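PDB 6JDR: PP1b from Porcine reproductive and respiratory syndrome virus, which probably hydrolyses ATP to unwind RNA and DNA duplexes in the 5' to 3' direction, as the zinc-binding helicase part (nsp10) of the viral replicase polyprotein. Local coordinates for residues 162-167 and 219-224; 304-309 and 368-373. The protein carries 1 engineered substitution. All coordinates share one frame; numbering follows the deposited sequence.

Contact 1: residues 162-167 and 219-224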
ATOM      1  N   GLN A 162      -7.010   2.145   5.862  1.00 77.91           N
ATOM      2  CA  GLN A 162      -7.002   2.294   4.402  1.00 75.41           C
ATOM      3  C   GLN A 162      -7.792   1.209   3.672  1.00 72.69           C
ATOM      4  O   GLN A 162      -8.334   1.458   2.598  1.00 72.58           O
ATOM      5  CB  GLN A 162      -5.559   2.295   3.888  1.00 76.38           C
ATOM      6  CG  GLN A 162      -4.753   3.517   4.307  1.00 77.64           C
ATOM      7  CD  GLN A 162      -5.029   4.742   3.452  1.00 79.33           C
ATOM      8  OE1 GLN A 162      -5.706   4.664   2.424  1.00 79.13           O
ATOM      9  NE2 GLN A 162      -4.501   5.889   3.876  1.00 80.21           N
ATOM     10  N   VAL A 163      -7.843   0.009   4.245  1.00 71.19           N
ATOM     11  CA  VAL A 163      -8.450  -1.141   3.570  1.00 71.19           C
ATOM     12  C   VAL A 163      -9.978  -1.044   3.504  1.00 71.12           C
ATOM     13  O   VAL A 163     -10.611  -0.477   4.395  1.00 72.78           O
ATOM     14  CB  VAL A 163      -8.026  -2.475   4.237  1.00 70.87           C
ATOM     15  CG1 VAL A 163      -8.706  -2.662   5.589  1.00 70.78           C
ATOM     16  CG2 VAL A 163      -8.315  -3.655   3.319  1.00 70.93           C
ATOM     17  N   GLN A 164     -10.550  -1.600   2.438  1.00 70.99           N
ATOM     18  CA  GLN A 164     -11.997  -1.617   2.219  1.00 73.12           C
ATOM     19  C   GLN A 164     -12.442  -3.010   1.792  1.00 72.48           C
ATOM     20  O   GLN A 164     -11.616  -3.849   1.438  1.00 74.05           O
ATOM     21  CB  GLN A 164     -12.388  -0.610   1.139  1.00 75.78           C
ATOM     22  CG  GLN A 164     -11.900   0.807   1.397  1.00 78.23           C
ATOM     23  CD  GLN A 164     -12.282   1.760   0.283  1.00 80.56           C
ATOM     24  OE1 GLN A 164     -13.435   1.790  -0.154  1.00 83.49           O
ATOM     25  NE2 GLN A 164     -11.318   2.547  -0.183  1.00 79.40           N
ATOM     26  N   ASP A 165     -13.752  -3.242   1.799  1.00 70.50           N
ATOM     27  CA  ASP A 165     -14.305  -4.573   1.533  1.00 70.64           C
ATOM     28  C   ASP A 165     -14.043  -5.097   0.117  1.00 69.85           C
ATOM     29  O   ASP A 165     -14.017  -6.310  -0.094  1.00 70.11           O
ATOM     30  CB  ASP A 165     -15.811  -4.603   1.829  1.00 72.45           C
ATOM     31  CG  ASP A 165     -16.121  -4.570   3.323  1.00 74.14           C
ATOM     32  OD1 ASP A 165     -15.200  -4.318   4.133  1.00 73.52           O
ATOM     33  OD2 ASP A 165     -17.294  -4.799   3.691  1.00 76.93           O
ATOM     34  N   GLY A 166     -13.851  -4.198  -0.846  1.00 68.50           N
ATOM     35  CA  GLY A 166     -13.562  -4.599  -2.227  1.00 68.41           C
ATOM     36  C   GLY A 166     -12.089  -4.850  -2.528  1.00 67.28           C
ATOM     37  O   GLY A 166     -11.744  -5.316  -3.617  1.00 66.23           O
ATOM     38  N   ASP A 167     -11.219  -4.550  -1.567  1.00 66.03           N
ATOM     39  CA  ASP A 167      -9.775  -4.603  -1.784  1.00 64.96           C
ATOM     40  C   ASP A 167      -9.202  -6.014  -1.681  1.00 62.48           C
ATOM     41  O   ASP A 167      -9.867  -6.937  -1.208  1.00 63.80           O
ATOM     42  CB  ASP A 167      -9.064  -3.687  -0.784  1.00 65.30           C
ATOM     43  CG  ASP A 167      -9.454  -2.234  -0.948  1.00 65.54           C
ATOM     44  OD1 ASP A 167      -9.906  -1.856  -2.048  1.00 67.44           O
ATOM     45  OD2 ASP A 167      -9.306  -1.466   0.026  1.00 68.05           O
ATOM     46  N   GLY A 219      -9.839  -7.072  -8.156  1.00 72.56           N
ATOM     47  CA  GLY A 219     -10.242  -6.301  -6.989  1.00 72.51           C
ATOM     48  C   GLY A 219     -10.179  -4.816  -7.289  1.00 73.30           C
ATOM     49  O   GLY A 219      -9.838  -4.415  -8.405  1.00 73.82           O
ATOM     50  N   LYS A 220     -10.503  -3.997  -6.294  1.00 73.80           N
ATOM     51  CA  LYS A 220     -10.486  -2.550  -6.473  1.00 75.42           C
ATOM     52  C   LYS A 220      -9.069  -2.043  -6.232  1.00 71.96           C
ATOM     53  O   LYS A 220      -8.359  -1.721  -7.184  1.00 73.54           O
ATOM     54  CB  LYS A 220     -11.520  -1.862  -5.565  1.00 78.34           C
ATOM     55  CG  LYS A 220     -12.912  -2.489  -5.599  1.00 82.18           C
ATOM     56  CD  LYS A 220     -13.435  -2.714  -7.014  1.00 84.59           C
ATOM     57  CE  LYS A 220     -14.710  -3.545  -7.018  1.00 86.04           C
ATOM     58  NZ  LYS A 220     -15.006  -4.087  -8.374  1.00 86.65           N
ATOM     59  N   ASN A 221      -8.652  -1.996  -4.969  1.00 68.62           N
ATOM     60  CA  ASN A 221      -7.283  -1.645  -4.624  1.00 66.43           C
ATOM     61  C   ASN A 221      -6.555  -2.896  -4.156  1.00 62.29           C
ATOM     62  O   ASN A 221      -7.105  -3.698  -3.398  1.00 58.66           O
ATOM     63  CB  ASN A 221      -7.250  -0.573  -3.534  1.00 68.26           C
ATOM     64  CG  ASN A 221      -7.974   0.699  -3.946  1.00 70.90           C
ATOM     65  OD1 ASN A 221      -7.818   1.180  -5.070  1.00 70.89           O
ATOM     66  ND2 ASN A 221      -8.767   1.256  -3.034  1.00 71.90           N
ATOM     67  N   SER A 222      -5.320  -3.059  -4.618  1.00 58.72           N
ATOM     68  CA  SER A 222      -4.509  -4.215  -4.266  1.00 54.35           C
ATOM     69  C   SER A 222      -3.359  -3.783  -3.370  1.00 50.29           C
ATOM     70  O   SER A 222      -2.689  -2.797  -3.656  1.00 48.51           O
ATOM     71  CB  SER A 222      -3.986  -4.895  -5.528  1.00 53.53           C
ATOM     72  OG  SER A 222      -5.056  -5.476  -6.250  1.00 54.03           O
ATOM     73  N   PHE A 223      -3.146  -4.525  -2.286  1.00 48.05           N
ATOM     74  CA  PHE A 223      -2.074  -4.240  -1.335  1.00 46.25           C
ATOM     75  C   PHE A 223      -1.076  -5.391  -1.288  1.00 44.78           C
ATOM     76  O   PHE A 223      -1.429  -6.542  -1.555  1.00 43.78           O
ATOM     77  CB  PHE A 223      -2.647  -4.018   0.064  1.00 46.49           C
ATOM     78  CG  PHE A 223      -3.513  -2.796   0.183  1.00 46.29           C
ATOM     79  CD1 PHE A 223      -3.011  -1.627   0.731  1.00 46.46           C
ATOM     80  CD2 PHE A 223      -4.834  -2.819  -0.243  1.00 47.50           C
ATOM     81  CE1 PHE A 223      -3.805  -0.500   0.846  1.00 47.52           C
ATOM     82  CE2 PHE A 223      -5.638  -1.695  -0.130  1.00 47.89           C
ATOM     83  CZ  PHE A 223      -5.121  -0.532   0.415  1.00 47.73           C
ATOM     84  N   LEU A 224       0.167  -5.067  -0.934  1.00 43.63           N
ATOM     85  CA  LEU A 224       1.227  -6.058  -0.789  1.00 42.57           C
ATOM     86  C   LEU A 224       1.784  -6.012   0.635  1.00 43.05           C
ATOM     87  O   LEU A 224       2.476  -5.066   1.019  1.00 41.55           O
ATOM     88  CB  LEU A 224       2.353  -5.792  -1.798  1.00 42.22           C
ATOM     89  CG  LEU A 224       3.057  -6.972  -2.481  1.00 40.43           C
ATOM     90  CD1 LEU A 224       4.522  -6.633  -2.703  1.00 39.67           C
ATOM     91  CD2 LEU A 224       2.934  -8.279  -1.718  1.00 41.14           C
TER
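Asp167 reaches across to Asn221 with its carboxylate, and around that group the loop after helix 155-162 is fastened to the start of strand 222-224. In the parallel sheet of this P-loop NTPase-type domain, strand 168-171 lies beside 222-224, and the contact lies just ahead of their pairing, where Asn221 and Phe223 bond to Val168.

Asp167 OD1 accepts the backbone N of Asn221 at 3.2 Å; the donor comes from above the carboxylate plane and the N-H is bent to 147°. The other oxygen, OD2, turns back into its own loop and takes Gln164 N at 2.7 Å, again from above the plane. CG sits beside the backbone N (chi1 -62°), which turns the carboxylate back toward Gln164 N while OD1 still reaches the strand entry. The type I turn from Gln164 to Asp167, closed by Asp167 N to Gln164 O, brings the acid back beside Gln164 N.

The tight part is the buried one: the ring of Phe223 presents its edge to the acid, CE2 standing 3.7 Å from Asp167 OD2, while Ile169 and Thr245 also touch the ring. On the solvent side, among Gln164, Lys220 and Asn221, the fit slackens: Gln164 NE2 and Asn221 ND2 come no nearer than 4.0 Å. Lys220 lays its CG 3.6 Å from Gly166 O, then leads its NZ away. Its backbone N also gives Gly166 O a bond of 3.2 Å, straight at the hydrogen (168°).

One buried carboxylate thus spans loop and strand entry, and two backbone N-H groups would be expected to stabilise its negative charge.

Contact 2: residues 304-309 and 368-373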
ATOM      1  N   VAL A 304     -12.139  19.727  18.125  1.00 64.91           N
ATOM      2  CA  VAL A 304     -12.188  21.007  17.429  1.00 66.43           C
ATOM      3  C   VAL A 304     -13.618  21.531  17.461  1.00 68.60           C
ATOM      4  O   VAL A 304     -14.540  20.875  16.967  1.00 69.21           O
ATOM      5  CB  VAL A 304     -11.704  20.880  15.969  1.00 66.30           C
ATOM      6  CG1 VAL A 304     -11.842  22.211  15.238  1.00 66.40           C
ATOM      7  CG2 VAL A 304     -10.263  20.387  15.930  1.00 65.39           C
ATOM      8  N   THR A 305     -13.792  22.715  18.044  1.00 70.36           N
ATOM      9  CA  THR A 305     -15.111  23.307  18.240  1.00 69.69           C
ATOM     10  C   THR A 305     -15.107  24.758  17.766  1.00 69.28           C
ATOM     11  O   THR A 305     -14.240  25.531  18.163  1.00 68.50           O
ATOM     12  CB  THR A 305     -15.509  23.271  19.730  1.00 70.36           C
ATOM     13  OG1 THR A 305     -15.055  22.049  20.327  1.00 68.65           O
ATOM     14  CG2 THR A 305     -17.018  23.390  19.888  1.00 71.14           C
ATOM     15  N   TYR A 306     -16.075  25.113  16.922  1.00 69.66           N
ATOM     16  CA  TYR A 306     -16.211  26.479  16.406  1.00 70.27           C
ATOM     17  C   TYR A 306     -17.269  27.261  17.183  1.00 72.43           C
ATOM     18  O   TYR A 306     -18.465  27.162  16.898  1.00 74.43           O
ATOM     19  CB  TYR A 306     -16.545  26.462  14.911  1.00 69.73           C
ATOM     20  CG  TYR A 306     -15.351  26.138  14.041  1.00 70.61           C
ATOM     21  CD1 TYR A 306     -14.659  27.143  13.367  1.00 69.90           C
ATOM     22  CD2 TYR A 306     -14.899  24.828  13.906  1.00 70.07           C
ATOM     23  CE1 TYR A 306     -13.559  26.850  12.575  1.00 68.87           C
ATOM     24  CE2 TYR A 306     -13.800  24.526  13.117  1.00 69.35           C
ATOM     25  CZ  TYR A 306     -13.132  25.539  12.455  1.00 69.26           C
ATOM     26  OH  TYR A 306     -12.041  25.235  11.671  1.00 66.93           O
ATOM     27  N   VAL A 307     -16.810  28.040  18.161  1.00 73.47           N
ATOM     28  CA  VAL A 307     -17.695  28.826  19.030  1.00 74.28           C
ATOM     29  C   VAL A 307     -18.168  30.120  18.361  1.00 76.20           C
ATOM     30  O   VAL A 307     -17.417  30.762  17.627  1.00 77.65           O
ATOM     31  CB  VAL A 307     -17.024  29.162  20.384  1.00 73.67           C
ATOM     32  CG1 VAL A 307     -16.632  27.884  21.112  1.00 73.02           C
ATOM     33  CG2 VAL A 307     -15.811  30.072  20.206  1.00 74.48           C
ATOM     34  N   GLU A 308     -19.417  30.494  18.629  1.00 79.83           N
ATOM     35  CA  GLU A 308     -20.023  31.689  18.035  1.00 81.11           C
ATOM     36  C   GLU A 308     -19.673  32.964  18.807  1.00 79.34           C
ATOM     37  O   GLU A 308     -19.796  34.068  18.272  1.00 76.13           O
ATOM     38  CB  GLU A 308     -21.549  31.537  17.962  1.00 83.79           C
ATOM     39  CG  GLU A 308     -22.034  30.319  17.180  1.00 86.94           C
ATOM     40  CD  GLU A 308     -21.661  30.358  15.707  1.00 88.05           C
ATOM     41  OE1 GLU A 308     -21.776  31.436  15.083  1.00 86.97           O
ATOM     42  OE2 GLU A 308     -21.261  29.302  15.169  1.00 89.94           O
ATOM     43  N   LYS A 309     -19.257  32.808  20.064  1.00 78.82           N
ATOM     44  CA  LYS A 309     -18.838  33.934  20.897  1.00 79.53           C
ATOM     45  C   LYS A 309     -17.519  33.611  21.597  1.00 76.60           C
ATOM     46  O   LYS A 309     -17.203  32.439  21.799  1.00 75.40           O
ATOM     47  CB  LYS A 309     -19.919  34.263  21.929  1.00 82.37           C
ATOM     48  CG  LYS A 309     -21.137  34.952  21.335  1.00 85.61           C
ATOM     49  CD  LYS A 309     -22.168  35.296  22.401  1.00 88.05           C
ATOM     50  CE  LYS A 309     -23.264  36.197  21.850  1.00 88.83           C
ATOM     51  NZ  LYS A 309     -23.994  35.579  20.705  1.00 88.72           N
ATOM     52  N   ILE A 368      -9.149  22.079  21.052  1.00 64.92           N
ATOM     53  CA  ILE A 368      -8.907  23.449  20.623  1.00 64.64           C
ATOM     54  C   ILE A 368     -10.246  24.098  20.268  1.00 63.82           C
ATOM     55  O   ILE A 368     -11.039  23.536  19.511  1.00 63.51           O
ATOM     56  CB  ILE A 368      -7.872  23.520  19.462  1.00 65.54           C
ATOM     57  CG1 ILE A 368      -7.557  24.981  19.082  1.00 65.51           C
ATOM     58  CG2 ILE A 368      -8.308  22.682  18.262  1.00 65.92           C
ATOM     59  CD1 ILE A 368      -8.349  25.551  17.923  1.00 65.12           C
ATOM     60  N   PHE A 369     -10.508  25.260  20.860  1.00 63.68           N
ATOM     61  CA  PHE A 369     -11.725  26.021  20.588  1.00 63.89           C
ATOM     62  C   PHE A 369     -11.362  27.217  19.726  1.00 62.18           C
ATOM     63  O   PHE A 369     -10.430  27.952  20.039  1.00 61.55           O
ATOM     64  CB  PHE A 369     -12.370  26.491  21.893  1.00 64.79           C
ATOM     65  CG  PHE A 369     -12.834  25.369  22.774  1.00 65.42           C
ATOM     66  CD1 PHE A 369     -11.948  24.733  23.636  1.00 66.20           C
ATOM     67  CD2 PHE A 369     -14.155  24.941  22.739  1.00 65.35           C
ATOM     68  CE1 PHE A 369     -12.371  23.691  24.446  1.00 65.88           C
ATOM     69  CE2 PHE A 369     -14.584  23.901  23.546  1.00 65.38           C
ATOM     70  CZ  PHE A 369     -13.692  23.275  24.401  1.00 65.15           C
ATOM     71  N   VAL A 370     -12.098  27.414  18.640  1.00 61.00           N
ATOM     72  CA  VAL A 370     -11.736  28.433  17.668  1.00 62.09           C
ATOM     73  C   VAL A 370     -12.858  29.460  17.503  1.00 61.84           C
ATOM     74  O   VAL A 370     -13.955  29.142  17.038  1.00 61.92           O
ATOM     75  CB  VAL A 370     -11.295  27.810  16.315  1.00 64.31           C
ATOM     76  CG1 VAL A 370     -12.277  26.749  15.831  1.00 66.93           C
ATOM     77  CG2 VAL A 370     -11.084  28.886  15.257  1.00 64.86           C
ATOM     78  N   TYR A 371     -12.567  30.689  17.926  1.00 59.99           N
ATOM     79  CA  TYR A 371     -13.447  31.826  17.701  1.00 58.17           C
ATOM     80  C   TYR A 371     -13.003  32.481  16.402  1.00 58.03           C
ATOM     81  O   TYR A 371     -11.956  33.131  16.353  1.00 56.57           O
ATOM     82  CB  TYR A 371     -13.361  32.811  18.872  1.00 57.39           C
ATOM     83  CG  TYR A 371     -14.238  34.030  18.711  1.00 56.29           C
ATOM     84  CD1 TYR A 371     -15.619  33.905  18.597  1.00 57.06           C
ATOM     85  CD2 TYR A 371     -13.691  35.308  18.679  1.00 55.69           C
ATOM     86  CE1 TYR A 371     -16.429  35.018  18.451  1.00 55.85           C
ATOM     87  CE2 TYR A 371     -14.495  36.425  18.533  1.00 55.83           C
ATOM     88  CZ  TYR A 371     -15.864  36.274  18.420  1.00 55.53           C
ATOM     89  OH  TYR A 371     -16.669  37.377  18.272  1.00 55.23           O
ATOM     90  N   ASP A 372     -13.797  32.287  15.352  1.00 58.56           N
ATOM     91  CA  ASP A 372     -13.421  32.695  14.001  1.00 60.18           C
ATOM     92  C   ASP A 372     -14.611  33.348  13.307  1.00 60.71           C
ATOM     93  O   ASP A 372     -15.153  32.803  12.348  1.00 63.48           O
ATOM     94  CB  ASP A 372     -12.929  31.474  13.211  1.00 60.78           C
ATOM     95  CG  ASP A 372     -12.393  31.836  11.837  1.00 62.22           C
ATOM     96  OD1 ASP A 372     -11.917  32.972  11.663  1.00 61.58           O
ATOM     97  OD2 ASP A 372     -12.442  30.981  10.925  1.00 65.46           O
ATOM     98  N   PRO A 373     -15.016  34.533  13.788  1.00 61.28           N
ATOM     99  CA  PRO A 373     -16.214  35.205  13.281  1.00 60.99           C
ATOM    100  C   PRO A 373     -16.099  35.677  11.836  1.00 61.16           C
ATOM    101  O   PRO A 373     -17.121  35.860  11.180  1.00 62.56           O
ATOM    102  CB  PRO A 373     -16.359  36.408  14.218  1.00 61.91           C
ATOM    103  CG  PRO A 373     -14.974  36.685  14.682  1.00 61.77           C
ATOM    104  CD  PRO A 373     -14.333  35.337  14.818  1.00 61.26           C
TER
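Thr305 O takes the backbone N of Val370 at 2.9 Å, the shortest bond between two parallel strands, 303-307 and 367-371, at one border of the second RecA-like domain expected of a superfamily 1 helicase. Strand 303-307 is outermost in this five-stranded sheet, and 367-371 passes on to 342-345. The same Thr305 oxygen also receives a CA-H...O contact from Phe369. One step back, Thr305 N donates to Ile368 O; one step on, the bond from Val307 N to Val370 O is weak, bent to 133°, as the pair nears its end.

On the face bearing Val304, Tyr306, Ile368 and Val370, methyl CG2 of Val304 lies alongside CG2 of Ile368 at 3.8 Å. Beyond them, one face of the Tyr306 ring covers Val370 CG1; this methyl sits between its own backbone N and carbonyl carbon (chi1 48°), which points it at the ring. Tyr306 OH is held elsewhere, by Leu383 O, which anchors the far end of the ring.

The other face carries Thr305 and Phe369 side by side, with Thr305 CB 3.7 Å from Phe369 CD2. Val307 crosses Phe369 at about a right angle and brings CG1 to the ring's edge. Its CG2 rests 3.9 Å from Tyr371 CB. Tyr371 extends its ring alongside the departing chain, its edge toward Glu308 O, 3.5 Å from Tyr371 CE1. The ring of His345 meets that of Tyr371 with the planes nearly parallel.

The Tyr306-Val370 pair is a CH-pi contact: Val370 CG1 stands 3.4 Å from the centroid of the Tyr306 ring, 9° off its normal.

Overall arrangement
From the N terminus the chain passes through the zinc-binding domain and a four-stranded antiparallel sheet before entering the helicase core. There contact 1 closes a loop of 51 intervening residues, which runs through strand 168-171, helix 174-184 and strand 208-211 before returning at 219-224. The chain then completes the seven-stranded parallel sheet and moves on to the five-stranded one, where contact 2 closes a second loop, of 58 residues. The two loops follow in series, neither nested nor crossed, their centres 38 Å apart. Contact 1 joins the approaches to strands 168-171 and 222-224 of the seven-stranded sheet; contact 2 pairs strands 303-307 and 367-371 of the five-stranded one.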